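Local coordinates for protein RNA methyltransferase, TrmH family (Porphyromonas gingivalis, PDB 2I6D) that probably binds RNA and methylates it, as a knotted methyltransferase of the TrmH family, at residues I10-S15 / M88-L93; K20-E25 / F142-V147; Q187-A192 / T246-S251. One frame throughout, in Å; residues are numbered along the deposited sequence. Where two conformers were deposited one is given.

Interaction 1 (I10-S15 / M88-L93); sequences IKFLRS and MAVFDL
Leu13 and Val90 make the tight part of this contact, where helix 7-15 lies across strand 87-92. The two methyls CD2 of Leu13 and CG2 of Val90 come within 3.4 Å, closer than carbon atoms normally sit, so they press on each other. Val90 points at the helix and splits its branches: with CG1 anti to the backbone N (chi1 175°), that methyl meets CE2 and CZ of Phe12, both at 4.0 Å, while CG2 serves Leu13 and also reaches CE2 of Phe12 at 3.9 Å. The extended chain of Met88, a selenomethionine, runs up beside Leu13, with CE of Met88 4.0 Å from Leu13 O and SE a more relaxed 4.3 Å from CD2 of Leu13.

The packing eases toward Phe12, which is partly exposed and meets the Val90 methyls obliquely. No hydrogen bond joins helix to strand here, and their short axes stay 10.3 Å apart at an angle of 72°. Strands 27-31 and 45-51 flank strand 87-92, so this is a helix packed by apolar side chains on the mixed sheet of an alpha/beta fold, the MRM3-like substrate-binding domain.

Interaction 2 (K20-E25 / F142-V147); sequences KYRLRE and FSPKVV
Arg22 reaches out from helix 19-25 and lays its guanidinium flat against the backbone at Ser143, just where helix 144-148 starts. Across the segments the contact is van der Waals packing of the guanidinium on backbone and side-chain carbons. CA of Ser143 sits over the centre of the guanidinium, 3.6 Å above its plane, and CB of Ser143 lies on the same face, 3.6 Å from NH2 of Arg22. Pro144 adds its ring carbon CD at 3.6 Å from NH1 of Arg22, meeting the group obliquely. The bend at chi3 (-68°) turns the guanidinium away from the line of the chain and so helps bring its face onto Ser143.

A carbonyl joins in without bonding. Phe142 O is 3.6 Å from CD and 3.7 Å from NE of Arg22, over the same face, and the two segments share no hydrogen bond.

The true polar partners stand just outside. Arg22 NH2 forms a salt bridge with OD2 of Asp140, and NH1 is hydrogen-bonded to the carbonyl oxygen of Leu16. Asp140 also bonds to the other segment: its OD1 accepts the N-H of Phe142, and its backbone oxygen is hydrogen-bonded to OG of Ser143, the N-cap residue. Inside helix 144-148 itself, the first turn is closed by Val147 N to Ser143 O.

Arg22 belongs to the substrate-binding domain, whereas Asp140 and Ser143 fall in the methylase family region, so the contact joins the two parts of the chain. Chemically, a largely buried cation is paired at its ends with a carboxylate and a carbonyl while Ser143 carbons and the Phe142 carbonyl oxygen cover one face. That pairing should restrict the rotation of the guanidinium and probably offsets much of the cost of taking it from water.

Interaction 3 (Q187-A192 / T246-S251); sequences QSLYEA and TAILCS
Leu189 points at helix 242-255; in the conformer described, one of two modelled, CB stands 4.2 Å from CD2 of Leu249, already at the edge of contact. CG lies between the backbone N and the carbonyl carbon (chi1 89°), and from there the branches part. CD1 does the touching across the contact: it comes to 3.7 Å from CD2 of Leu249, which it meets obliquely, and 4.0 Å from CG2 of Ile248, whose side chain crosses at about a right angle. CD2 turns back to its own segment and lies over the centre of the Tyr190 ring. The OH of Tyr190 extends the contact outward, 4.2 Å from CG2 of Ile248, on the solvent side.

Leu189 is the middle residue of an ST turn, in which OG of Ser188 accepts the N-H of Tyr190 (3.2 Å from OG to N).

Deeper in, Leu249 packs on Leu203, Leu205 and Leu224, so it bridges to strands 201-206 and 222-225. Strand 187-188 is the outermost on this flank of the parallel sheet; the turn that follows it covers one side of helix 242-255, while Cys250 faces helix 114-127.

How the interactions relate
Interactions 1 and 2 sit together, centres about 9 Å apart, and touch directly: Leu93 packs on Phe142, and Ser15 on Tyr21. Helices 7-15 and 19-25 follow each other in the chain, and the contacts interlace, 10-15 and 20-25 coming before 88-93 and 142-147. Interaction 1 is built on the mixed sheet of the substrate-binding domain; interaction 2 lies at its junction with the methylase part. Interaction 3 opens only after both have closed, at the far flank of the parallel sheet, with its centre about 40 Å from that of interaction 1 and about 33 Å from that of interaction 2, across the centre of the chain. The three thus span the chain from the putative RNA-binding module to the edge of the methylase fold.

Interaction 1 (I10-S15 / M88-L93)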
ATOM      1  N   ILE A  10     -24.585  -3.797 -10.142  1.00 27.98           N
ATOM      2  CA  ILE A  10     -24.384  -2.414  -9.732  1.00 27.66           C
ATOM      3  C   ILE A  10     -24.283  -2.313  -8.198  1.00 27.12           C
ATOM      4  O   ILE A  10     -23.384  -1.677  -7.671  1.00 27.09           O
ATOM      5  CB  ILE A  10     -25.510  -1.509 -10.317  1.00 27.85           C
ATOM      6  CG1 ILE A  10     -25.321  -1.382 -11.842  1.00 28.03           C
ATOM      7  CG2 ILE A  10     -25.531  -0.134  -9.629  1.00 28.85           C
ATOM      8  CD1 ILE A  10     -26.461  -0.689 -12.559  1.00 28.46           C
ATOM      9  N   LYS A  11     -25.185  -2.978  -7.491  1.00 27.97           N
ATOM     10  CA  LYS A  11     -25.145  -3.006  -6.031  1.00 28.59           C
ATOM     11  C   LYS A  11     -23.812  -3.582  -5.524  1.00 28.23           C
ATOM     12  O   LYS A  11     -23.137  -2.989  -4.671  1.00 27.76           O
ATOM     13  CB  LYS A  11     -26.336  -3.807  -5.498  1.00 28.45           C
ATOM     14  CG  LYS A  11     -26.420  -3.921  -3.996  1.00 32.12           C
ATOM     15  CD  LYS A  11     -27.711  -4.661  -3.634  1.00 37.02           C
ATOM     16  CE  LYS A  11     -27.917  -4.755  -2.129  1.00 42.26           C
ATOM     17  NZ  LYS A  11     -26.968  -5.747  -1.533  1.00 46.10           N
ATOM     18  N   PHE A  12     -23.409  -4.713  -6.094  1.00 28.13           N
ATOM     19  CA  PHE A  12     -22.128  -5.327  -5.761  1.00 27.70           C
ATOM     20  C   PHE A  12     -20.940  -4.385  -5.984  1.00 28.15           C
ATOM     21  O   PHE A  12     -20.142  -4.176  -5.070  1.00 27.55           O
ATOM     22  CB  PHE A  12     -21.944  -6.620  -6.571  1.00 28.40           C
ATOM     23  CG  PHE A  12     -20.586  -7.217  -6.449  1.00 29.07           C
ATOM     24  CD1 PHE A  12     -20.240  -7.944  -5.309  1.00 31.22           C
ATOM     25  CD2 PHE A  12     -19.642  -7.058  -7.473  1.00 30.96           C
ATOM     26  CE1 PHE A  12     -18.967  -8.499  -5.184  1.00 32.24           C
ATOM     27  CE2 PHE A  12     -18.374  -7.615  -7.359  1.00 28.63           C
ATOM     28  CZ  PHE A  12     -18.040  -8.338  -6.208  1.00 29.94           C
ATOM     29  N   LEU A  13     -20.826  -3.838  -7.198  1.00 27.05           N
ATOM     30  CA  LEU A  13     -19.765  -2.881  -7.528  1.00 28.26           C
ATOM     31  C   LEU A  13     -19.714  -1.694  -6.547  1.00 28.30           C
ATOM     32  O   LEU A  13     -18.624  -1.294  -6.068  1.00 28.14           O
ATOM     33  CB  LEU A  13     -19.921  -2.395  -8.982  1.00 27.20           C
ATOM     34  CG  LEU A  13     -19.455  -3.432 -10.014  1.00 28.09           C
ATOM     35  CD1 LEU A  13     -20.065  -3.112 -11.359  1.00 28.87           C
ATOM     36  CD2 LEU A  13     -17.868  -3.509 -10.106  1.00 28.59           C
ATOM     37  N   ARG A  14     -20.879  -1.133  -6.245  1.00 27.85           N
ATOM     38  CA  ARG A  14     -20.942   0.050  -5.350  1.00 27.80           C
ATOM     39  C   ARG A  14     -20.555  -0.290  -3.907  1.00 27.21           C
ATOM     40  O   ARG A  14     -19.990   0.530  -3.209  1.00 26.35           O
ATOM     41  CB  ARG A  14     -22.332   0.692  -5.392  1.00 28.38           C
ATOM     42  CG  ARG A  14     -22.673   1.327  -6.752  1.00 28.33           C
ATOM     43  CD  ARG A  14     -24.118   1.859  -6.818  1.00 29.68           C
ATOM     44  NE  ARG A  14     -24.406   2.843  -5.780  1.00 32.14           N
ATOM     45  CZ  ARG A  14     -23.988   4.104  -5.806  1.00 34.42           C
ATOM     46  NH1 ARG A  14     -23.271   4.561  -6.836  1.00 34.17           N
ATOM     47  NH2 ARG A  14     -24.299   4.916  -4.802  1.00 34.26           N
ATOM     48  N   SER A  15     -20.858  -1.514  -3.475  1.00 27.16           N
ATOM     49  CA  SER A  15     -20.610  -1.938  -2.101  1.00 26.78           C
ATOM     50  C   SER A  15     -19.109  -1.954  -1.785  1.00 26.76           C
ATOM     51  O   SER A  15     -18.717  -1.812  -0.626  1.00 25.93           O
ATOM     52  CB  SER A  15     -21.209  -3.325  -1.856  1.00 26.90           C
ATOM     53  OG  SER A  15     -20.400  -4.317  -2.477  1.00 26.63           O
HETATM   54  N   MSE A  88     -13.589  -0.652 -14.958  1.00 28.86           N
HETATM   55  CA  MSE A  88     -13.553  -0.939 -13.540  1.00 31.53           C
HETATM   56  C   MSE A  88     -13.393  -2.444 -13.413  1.00 29.81           C
HETATM   57  O   MSE A  88     -14.152  -3.209 -14.026  1.00 29.41           O
HETATM   58  CB  MSE A  88     -14.850  -0.450 -12.869  1.00 31.79           C
HETATM   59  CG  MSE A  88     -14.838  -0.534 -11.339  1.00 33.41           C
HETATM   60 SE   MSE A  88     -16.388   0.484 -10.605  1.00 40.89          SE
HETATM   61  CE  MSE A  88     -15.995   0.240  -8.680  1.00 36.47           C
ATOM     62  N   ALA A  89     -12.384  -2.866 -12.651  1.00 28.15           N
ATOM     63  CA  ALA A  89     -12.112  -4.290 -12.406  1.00 27.77           C
ATOM     64  C   ALA A  89     -12.433  -4.620 -10.964  1.00 27.84           C
ATOM     65  O   ALA A  89     -12.270  -3.785 -10.085  1.00 28.38           O
ATOM     66  CB  ALA A  89     -10.608  -4.609 -12.715  1.00 25.96           C
ATOM     67  N   VAL A  90     -12.863  -5.853 -10.708  1.00 27.70           N
ATOM     68  CA  VAL A  90     -12.983  -6.321  -9.351  1.00 26.04           C
ATOM     69  C   VAL A  90     -11.974  -7.463  -9.213  1.00 26.66           C
ATOM     70  O   VAL A  90     -11.999  -8.411 -10.012  1.00 26.69           O
ATOM     71  CB  VAL A  90     -14.404  -6.810  -9.012  1.00 26.48           C
ATOM     72  CG1 VAL A  90     -14.409  -7.396  -7.583  1.00 25.41           C
ATOM     73  CG2 VAL A  90     -15.428  -5.644  -9.101  1.00 25.36           C
ATOM     74  N   PHE A  91     -11.093  -7.350  -8.224  1.00 24.85           N
ATOM     75  CA  PHE A  91     -10.088  -8.373  -7.939  1.00 25.89           C
ATOM     76  C   PHE A  91     -10.349  -8.982  -6.593  1.00 26.58           C
ATOM     77  O   PHE A  91     -10.905  -8.319  -5.704  1.00 26.58           O
ATOM     78  CB  PHE A  91      -8.691  -7.755  -7.877  1.00 25.63           C
ATOM     79  CG  PHE A  91      -8.200  -7.218  -9.191  1.00 26.55           C
ATOM     80  CD1 PHE A  91      -7.829  -8.080 -10.230  1.00 26.00           C
ATOM     81  CD2 PHE A  91      -8.055  -5.849  -9.373  1.00 28.55           C
ATOM     82  CE1 PHE A  91      -7.359  -7.571 -11.457  1.00 28.36           C
ATOM     83  CE2 PHE A  91      -7.555  -5.332 -10.585  1.00 30.64           C
ATOM     84  CZ  PHE A  91      -7.216  -6.203 -11.625  1.00 28.84           C
ATOM     85  N   ASP A  92      -9.914 -10.235  -6.421  1.00 26.46           N
ATOM     86  CA  ASP A  92      -9.880 -10.856  -5.122  1.00 26.72           C
ATOM     87  C   ASP A  92      -8.890 -10.148  -4.211  1.00 27.09           C
ATOM     88  O   ASP A  92      -7.748  -9.850  -4.602  1.00 26.17           O
ATOM     89  CB  ASP A  92      -9.424 -12.313  -5.245  1.00 26.89           C
ATOM     90  CG  ASP A  92     -10.508 -13.237  -5.767  1.00 27.83           C
ATOM     91  OD1 ASP A  92     -11.660 -12.791  -5.986  1.00 27.80           O
ATOM     92  OD2 ASP A  92     -10.181 -14.427  -5.937  1.00 27.75           O
ATOM     93  N   LEU A  93      -9.324  -9.908  -2.981  1.00 27.80           N
ATOM     94  CA  LEU A  93      -8.441  -9.478  -1.922  1.00 29.15           C
ATOM     95  C   LEU A  93      -7.455 -10.631  -1.680  1.00 30.56           C
ATOM     96  O   LEU A  93      -7.881 -11.779  -1.532  1.00 30.65           O
ATOM     97  CB  LEU A  93      -9.302  -9.213  -0.688  1.00 29.26           C
ATOM     98  CG  LEU A  93      -8.995  -8.127   0.328  1.00 29.22           C
ATOM     99  CD1 LEU A  93      -8.766  -6.798  -0.335  1.00 26.69           C
ATOM    100  CD2 LEU A  93     -10.164  -8.029   1.300  1.00 28.83           C
TER

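Interaction 2 (K20-E25 / F142-V147)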
ATOM      1  N   LYS A  20     -16.449  -2.881   4.966  1.00 28.20           N
ATOM      2  CA  LYS A  20     -17.344  -3.955   5.384  1.00 27.78           C
ATOM      3  C   LYS A  20     -17.573  -4.946   4.244  1.00 27.65           C
ATOM      4  O   LYS A  20     -17.484  -6.166   4.439  1.00 27.13           O
ATOM      5  CB  LYS A  20     -18.667  -3.362   5.879  1.00 27.79           C
ATOM      6  CG  LYS A  20     -19.789  -4.357   6.103  1.00 27.71           C
ATOM      7  CD  LYS A  20     -21.110  -3.615   6.328  1.00 27.91           C
ATOM      8  CE  LYS A  20     -22.276  -4.566   6.423  1.00 28.08           C
ATOM      9  NZ  LYS A  20     -23.551  -3.843   6.751  1.00 28.06           N
ATOM     10  N   TYR A  21     -17.852  -4.422   3.053  1.00 27.00           N
ATOM     11  CA  TYR A  21     -18.166  -5.270   1.922  1.00 27.47           C
ATOM     12  C   TYR A  21     -16.945  -5.837   1.210  1.00 27.99           C
ATOM     13  O   TYR A  21     -17.007  -6.955   0.685  1.00 27.75           O
ATOM     14  CB  TYR A  21     -19.139  -4.569   0.969  1.00 27.88           C
ATOM     15  CG  TYR A  21     -20.486  -4.403   1.648  1.00 27.43           C
ATOM     16  CD1 TYR A  21     -21.320  -5.505   1.855  1.00 28.44           C
ATOM     17  CD2 TYR A  21     -20.901  -3.165   2.134  1.00 26.70           C
ATOM     18  CE1 TYR A  21     -22.535  -5.374   2.491  1.00 27.77           C
ATOM     19  CE2 TYR A  21     -22.133  -3.025   2.780  1.00 27.59           C
ATOM     20  CZ  TYR A  21     -22.939  -4.134   2.945  1.00 27.45           C
ATOM     21  OH  TYR A  21     -24.138  -4.023   3.590  1.00 28.76           O
ATOM     22  N   ARG A  22     -15.831  -5.103   1.229  1.00 27.98           N
ATOM     23  CA  ARG A  22     -14.578  -5.647   0.713  1.00 29.02           C
ATOM     24  C   ARG A  22     -14.224  -6.891   1.503  1.00 30.15           C
ATOM     25  O   ARG A  22     -13.828  -7.890   0.914  1.00 30.90           O
ATOM     26  CB  ARG A  22     -13.435  -4.632   0.768  1.00 29.52           C
ATOM     27  CG  ARG A  22     -13.635  -3.466  -0.198  1.00 29.09           C
ATOM     28  CD  ARG A  22     -12.326  -2.678  -0.429  1.00 30.15           C
ATOM     29  NE  ARG A  22     -11.889  -1.965   0.772  1.00 27.89           N
ATOM     30  CZ  ARG A  22     -12.346  -0.776   1.158  1.00 27.89           C
ATOM     31  NH1 ARG A  22     -13.273  -0.150   0.450  1.00 28.35           N
ATOM     32  NH2 ARG A  22     -11.870  -0.217   2.261  1.00 28.43           N
ATOM     33  N   LEU A  23     -14.419  -6.834   2.825  1.00 30.17           N
ATOM     34  CA  LEU A  23     -14.135  -7.960   3.706  1.00 31.09           C
ATOM     35  C   LEU A  23     -15.089  -9.124   3.470  1.00 31.18           C
ATOM     36  O   LEU A  23     -14.656 -10.277   3.380  1.00 31.37           O
ATOM     37  CB  LEU A  23     -14.213  -7.539   5.178  1.00 31.54           C
ATOM     38  CG  LEU A  23     -13.061  -6.708   5.737  1.00 32.84           C
ATOM     39  CD1 LEU A  23     -13.399  -6.263   7.140  1.00 34.07           C
ATOM     40  CD2 LEU A  23     -11.727  -7.486   5.698  1.00 36.61           C
ATOM     41  N   ARG A  24     -16.381  -8.822   3.365  1.00 30.54           N
ATOM     42  CA  ARG A  24     -17.397  -9.868   3.227  1.00 30.57           C
ATOM     43  C   ARG A  24     -17.240 -10.594   1.890  1.00 30.45           C
ATOM     44  O   ARG A  24     -17.381 -11.826   1.812  1.00 29.29           O
ATOM     45  CB  ARG A  24     -18.783  -9.252   3.322  1.00 30.57           C
ATOM     46  CG  ARG A  24     -19.857 -10.253   3.538  1.00 31.16           C
ATOM     47  CD  ARG A  24     -21.169  -9.597   3.740  1.00 29.72           C
ATOM     48  NE  ARG A  24     -21.336  -9.086   5.095  1.00 29.02           N
ATOM     49  CZ  ARG A  24     -22.409  -8.414   5.493  1.00 28.69           C
ATOM     50  NH1 ARG A  24     -23.400  -8.196   4.641  1.00 28.90           N
ATOM     51  NH2 ARG A  24     -22.492  -7.965   6.733  1.00 28.68           N
ATOM     52  N   GLU A  25     -16.940  -9.807   0.853  1.00 29.40           N
ATOM     53  CA  GLU A  25     -16.783 -10.316  -0.506  1.00 30.36           C
ATOM     54  C   GLU A  25     -15.364 -10.759  -0.819  1.00 30.01           C
ATOM     55  O   GLU A  25     -15.124 -11.357  -1.873  1.00 30.52           O
ATOM     56  CB  GLU A  25     -17.197  -9.247  -1.527  1.00 30.39           C
ATOM     57  CG  GLU A  25     -18.681  -8.851  -1.476  1.00 31.20           C
ATOM     58  CD  GLU A  25     -19.613 -10.036  -1.668  1.00 36.01           C
ATOM     59  OE1 GLU A  25     -19.256 -10.968  -2.427  1.00 37.14           O
ATOM     60  OE2 GLU A  25     -20.706 -10.035  -1.056  1.00 37.69           O
ATOM     61  N   PHE A 142      -6.273  -1.254   0.210  1.00 30.90           N
ATOM     62  CA  PHE A 142      -7.215  -1.676  -0.833  1.00 30.46           C
ATOM     63  C   PHE A 142      -8.450  -0.793  -0.929  1.00 29.50           C
ATOM     64  O   PHE A 142      -9.365  -1.067  -1.721  1.00 29.26           O
ATOM     65  CB  PHE A 142      -7.570  -3.147  -0.672  1.00 31.54           C
ATOM     66  CG  PHE A 142      -6.380  -4.052  -0.866  1.00 33.72           C
ATOM     67  CD1 PHE A 142      -5.803  -4.187  -2.126  1.00 34.32           C
ATOM     68  CD2 PHE A 142      -5.821  -4.730   0.211  1.00 35.45           C
ATOM     69  CE1 PHE A 142      -4.681  -4.984  -2.318  1.00 36.65           C
ATOM     70  CE2 PHE A 142      -4.701  -5.549   0.025  1.00 37.42           C
ATOM     71  CZ  PHE A 142      -4.135  -5.671  -1.239  1.00 34.81           C
ATOM     72  N   SER A 143      -8.481   0.266  -0.123  1.00 28.68           N
ATOM     73  CA  SER A 143      -9.562   1.262  -0.215  1.00 28.61           C
ATOM     74  C   SER A 143      -9.343   2.003  -1.547  1.00 27.57           C
ATOM     75  O   SER A 143      -8.205   2.118  -1.981  1.00 28.74           O
ATOM     76  CB  SER A 143      -9.515   2.238   0.971  1.00 28.30           C
ATOM     77  OG  SER A 143      -8.307   2.995   0.924  1.00 28.73           O
ATOM     78  N   PRO A 144     -10.429   2.448  -2.219  1.00 27.61           N
ATOM     79  CA  PRO A 144     -10.316   3.219  -3.461  1.00 27.51           C
ATOM     80  C   PRO A 144      -9.351   4.397  -3.359  1.00 27.91           C
ATOM     81  O   PRO A 144      -8.620   4.692  -4.310  1.00 26.76           O
ATOM     82  CB  PRO A 144     -11.725   3.757  -3.659  1.00 26.97           C
ATOM     83  CG  PRO A 144     -12.607   2.726  -3.032  1.00 27.30           C
ATOM     84  CD  PRO A 144     -11.840   2.194  -1.857  1.00 26.84           C
ATOM     85  N   LYS A 145      -9.362   5.089  -2.223  1.00 28.39           N
ATOM     86  CA  LYS A 145      -8.518   6.273  -2.122  1.00 29.90           C
ATOM     87  C   LYS A 145      -7.030   5.897  -2.265  1.00 29.68           C
ATOM     88  O   LYS A 145      -6.294   6.534  -3.038  1.00 30.79           O
ATOM     89  CB  LYS A 145      -8.810   7.071  -0.848  1.00 30.10           C
ATOM     90  CG  LYS A 145      -8.080   8.418  -0.825  1.00 33.60           C
ATOM     91  CD  LYS A 145      -8.927   9.540  -0.216  1.00 38.41           C
ATOM     92  CE  LYS A 145      -8.301  10.912  -0.497  1.00 40.14           C
ATOM     93  NZ  LYS A 145      -9.235  12.071  -0.199  1.00 41.12           N
ATOM     94  N   VAL A 146      -6.596   4.852  -1.570  1.00 29.03           N
ATOM     95  CA  VAL A 146      -5.213   4.403  -1.714  1.00 28.82           C
ATOM     96  C   VAL A 146      -4.930   3.787  -3.076  1.00 28.63           C
ATOM     97  O   VAL A 146      -3.970   4.179  -3.734  1.00 28.01           O
ATOM     98  CB  VAL A 146      -4.782   3.439  -0.601  1.00 28.90           C
ATOM     99  CG1 VAL A 146      -3.322   2.923  -0.862  1.00 27.31           C
ATOM    100  CG2 VAL A 146      -4.917   4.151   0.768  1.00 29.12           C
ATOM    101  N   VAL A 147      -5.784   2.856  -3.508  1.00 29.01           N
ATOM    102  CA  VAL A 147      -5.595   2.158  -4.788  1.00 29.27           C
ATOM    103  C   VAL A 147      -5.423   3.135  -5.940  1.00 29.77           C
ATOM    104  O   VAL A 147      -4.444   3.057  -6.698  1.00 29.20           O
ATOM    105  CB  VAL A 147      -6.785   1.203  -5.108  1.00 29.25           C
ATOM    106  CG1 VAL A 147      -6.809   0.813  -6.591  1.00 29.21           C
ATOM    107  CG2 VAL A 147      -6.708  -0.037  -4.207  1.00 29.59           C
TER

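Interaction 3 (Q187-A192 / T246-S251)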
ATOM      1  N   GLN A 187      20.071   7.852  16.435  1.00 35.14           N
ATOM      2  CA  GLN A 187      21.311   7.979  15.668  1.00 34.62           C
ATOM      3  C   GLN A 187      21.055   8.606  14.292  1.00 32.34           C
ATOM      4  O   GLN A 187      20.142   8.187  13.601  1.00 32.15           O
ATOM      5  CB  GLN A 187      21.914   6.594  15.459  1.00 34.85           C
ATOM      6  CG  GLN A 187      23.229   6.632  14.693  1.00 37.00           C
ATOM      7  CD  GLN A 187      23.948   5.301  14.729  1.00 38.72           C
ATOM      8  OE1 GLN A 187      23.318   4.246  14.754  1.00 39.17           O
ATOM      9  NE2 GLN A 187      25.270   5.350  14.707  1.00 37.89           N
ATOM     10  N   SER A 188      21.875   9.574  13.881  1.00 31.92           N
ATOM     11  CA  SER A 188      21.761  10.112  12.520  1.00 30.04           C
ATOM     12  C   SER A 188      21.776   8.968  11.522  1.00 30.18           C
ATOM     13  O   SER A 188      22.660   8.107  11.575  1.00 30.02           O
ATOM     14  CB  SER A 188      22.913  11.056  12.177  1.00 30.74           C
ATOM     15  OG  SER A 188      22.883  11.328  10.784  1.00 29.32           O
ATOM     16  N   LEU A 189      20.813   8.953  10.597  0.50 29.49           N
ATOM     17  CA  LEU A 189      20.751   7.930   9.544  0.50 29.93           C
ATOM     18  C   LEU A 189      21.992   7.930   8.641  0.50 30.16           C
ATOM     19  O   LEU A 189      22.283   6.926   7.994  0.50 30.10           O
ATOM     20  CB  LEU A 189      19.479   8.070   8.680  0.50 30.33           C
ATOM     21  CG  LEU A 189      19.485   8.969   7.436  0.50 30.12           C
ATOM     22  CD1 LEU A 189      18.388   8.597   6.464  0.50 30.35           C
ATOM     23  CD2 LEU A 189      19.377  10.433   7.816  0.50 29.95           C
ATOM     24  N   TYR A 190      22.691   9.056   8.576  1.00 29.63           N
ATOM     25  CA  TYR A 190      23.938   9.134   7.810  1.00 31.48           C
ATOM     26  C   TYR A 190      25.118   8.469   8.503  1.00 32.18           C
ATOM     27  O   TYR A 190      26.085   8.115   7.845  1.00 32.77           O
ATOM     28  CB  TYR A 190      24.279  10.590   7.471  1.00 32.75           C
ATOM     29  CG  TYR A 190      23.117  11.282   6.800  1.00 34.14           C
ATOM     30  CD1 TYR A 190      22.456  10.696   5.717  1.00 34.29           C
ATOM     31  CD2 TYR A 190      22.670  12.505   7.255  1.00 36.30           C
ATOM     32  CE1 TYR A 190      21.360  11.321   5.113  1.00 34.07           C
ATOM     33  CE2 TYR A 190      21.599  13.145   6.651  1.00 38.02           C
ATOM     34  CZ  TYR A 190      20.942  12.542   5.592  1.00 37.28           C
ATOM     35  OH  TYR A 190      19.866  13.218   5.018  1.00 39.60           O
ATOM     36  N   GLU A 191      25.029   8.309   9.825  1.00 31.93           N
ATOM     37  CA  GLU A 191      26.106   7.704  10.613  1.00 32.48           C
ATOM     38  C   GLU A 191      25.860   6.221  10.924  1.00 32.11           C
ATOM     39  O   GLU A 191      26.784   5.509  11.297  1.00 32.11           O
ATOM     40  CB  GLU A 191      26.322   8.475  11.925  1.00 31.75           C
ATOM     41  CG  GLU A 191      26.612   9.955  11.713  1.00 32.92           C
ATOM     42  CD  GLU A 191      26.824  10.735  13.012  1.00 34.80           C
ATOM     43  OE1 GLU A 191      26.439  10.262  14.108  1.00 38.75           O
ATOM     44  OE2 GLU A 191      27.369  11.841  12.921  1.00 38.22           O
ATOM     45  N   ALA A 192      24.619   5.765  10.788  1.00 31.42           N
ATOM     46  CA  ALA A 192      24.288   4.407  11.140  1.00 31.39           C
ATOM     47  C   ALA A 192      24.810   3.482  10.045  1.00 31.36           C
ATOM     48  O   ALA A 192      24.607   3.772   8.879  1.00 30.43           O
ATOM     49  CB  ALA A 192      22.766   4.264  11.302  1.00 31.80           C
ATOM     50  N   THR A 246      10.040   8.701   4.953  1.00 30.47           N
ATOM     51  CA  THR A 246      10.192   7.391   4.306  1.00 31.01           C
ATOM     52  C   THR A 246      11.071   7.469   3.046  1.00 30.45           C
ATOM     53  O   THR A 246      11.919   6.609   2.814  1.00 29.75           O
ATOM     54  CB  THR A 246       8.796   6.818   3.944  1.00 30.62           C
ATOM     55  OG1 THR A 246       8.025   6.668   5.136  1.00 31.64           O
ATOM     56  CG2 THR A 246       8.905   5.466   3.231  1.00 32.38           C
ATOM     57  N   ALA A 247      10.838   8.494   2.235  1.00 30.52           N
ATOM     58  CA  ALA A 247      11.586   8.705   0.992  1.00 29.81           C
ATOM     59  C   ALA A 247      13.071   8.948   1.296  1.00 30.56           C
ATOM     60  O   ALA A 247      13.948   8.397   0.633  1.00 30.59           O
ATOM     61  CB  ALA A 247      11.008   9.902   0.216  1.00 30.07           C
ATOM     62  N   ILE A 248      13.340   9.777   2.298  1.00 30.04           N
ATOM     63  CA  ILE A 248      14.710  10.065   2.694  1.00 30.75           C
ATOM     64  C   ILE A 248      15.400   8.770   3.136  1.00 30.42           C
ATOM     65  O   ILE A 248      16.528   8.455   2.663  1.00 29.98           O
ATOM     66  CB  ILE A 248      14.774  11.154   3.787  1.00 31.00           C
ATOM     67  CG1 ILE A 248      14.404  12.508   3.157  1.00 29.77           C
ATOM     68  CG2 ILE A 248      16.205  11.265   4.352  1.00 30.44           C
ATOM     69  CD1 ILE A 248      13.914  13.535   4.192  1.00 30.10           C
ATOM     70  N   LEU A 249      14.725   8.013   3.994  1.00 30.45           N
ATOM     71  CA  LEU A 249      15.299   6.756   4.534  1.00 30.38           C
ATOM     72  C   LEU A 249      15.547   5.724   3.426  1.00 29.72           C
ATOM     73  O   LEU A 249      16.660   5.179   3.334  1.00 29.64           O
ATOM     74  CB  LEU A 249      14.431   6.163   5.658  1.00 30.02           C
ATOM     75  CG  LEU A 249      14.535   6.949   6.973  1.00 32.16           C
ATOM     76  CD1 LEU A 249      13.211   6.905   7.794  1.00 34.43           C
ATOM     77  CD2 LEU A 249      15.704   6.446   7.795  1.00 32.85           C
ATOM     78  N   CYS A 250      14.527   5.444   2.608  1.00 30.00           N
ATOM     79  CA  CYS A 250      14.700   4.533   1.461  1.00 31.09           C
ATOM     80  C   CYS A 250      15.791   4.937   0.498  1.00 31.03           C
ATOM     81  O   CYS A 250      16.575   4.061   0.041  1.00 31.43           O
ATOM     82  CB  CYS A 250      13.390   4.367   0.693  1.00 31.56           C
ATOM     83  SG  CYS A 250      12.171   3.496   1.649  1.00 36.92           S
ATOM     84  N   SER A 251      15.854   6.231   0.155  0.50 30.50           N
ATOM     85  CA  SER A 251      16.900   6.740  -0.749  0.50 30.79           C
ATOM     86  C   SER A 251      18.268   6.399  -0.196  0.50 30.74           C
ATOM     87  O   SER A 251      19.102   5.819  -0.885  0.50 29.66           O
ATOM     88  CB  SER A 251      16.779   8.259  -0.999  0.50 30.99           C
ATOM     89  OG  SER A 251      17.987   8.802  -1.546  0.50 30.55           O
TER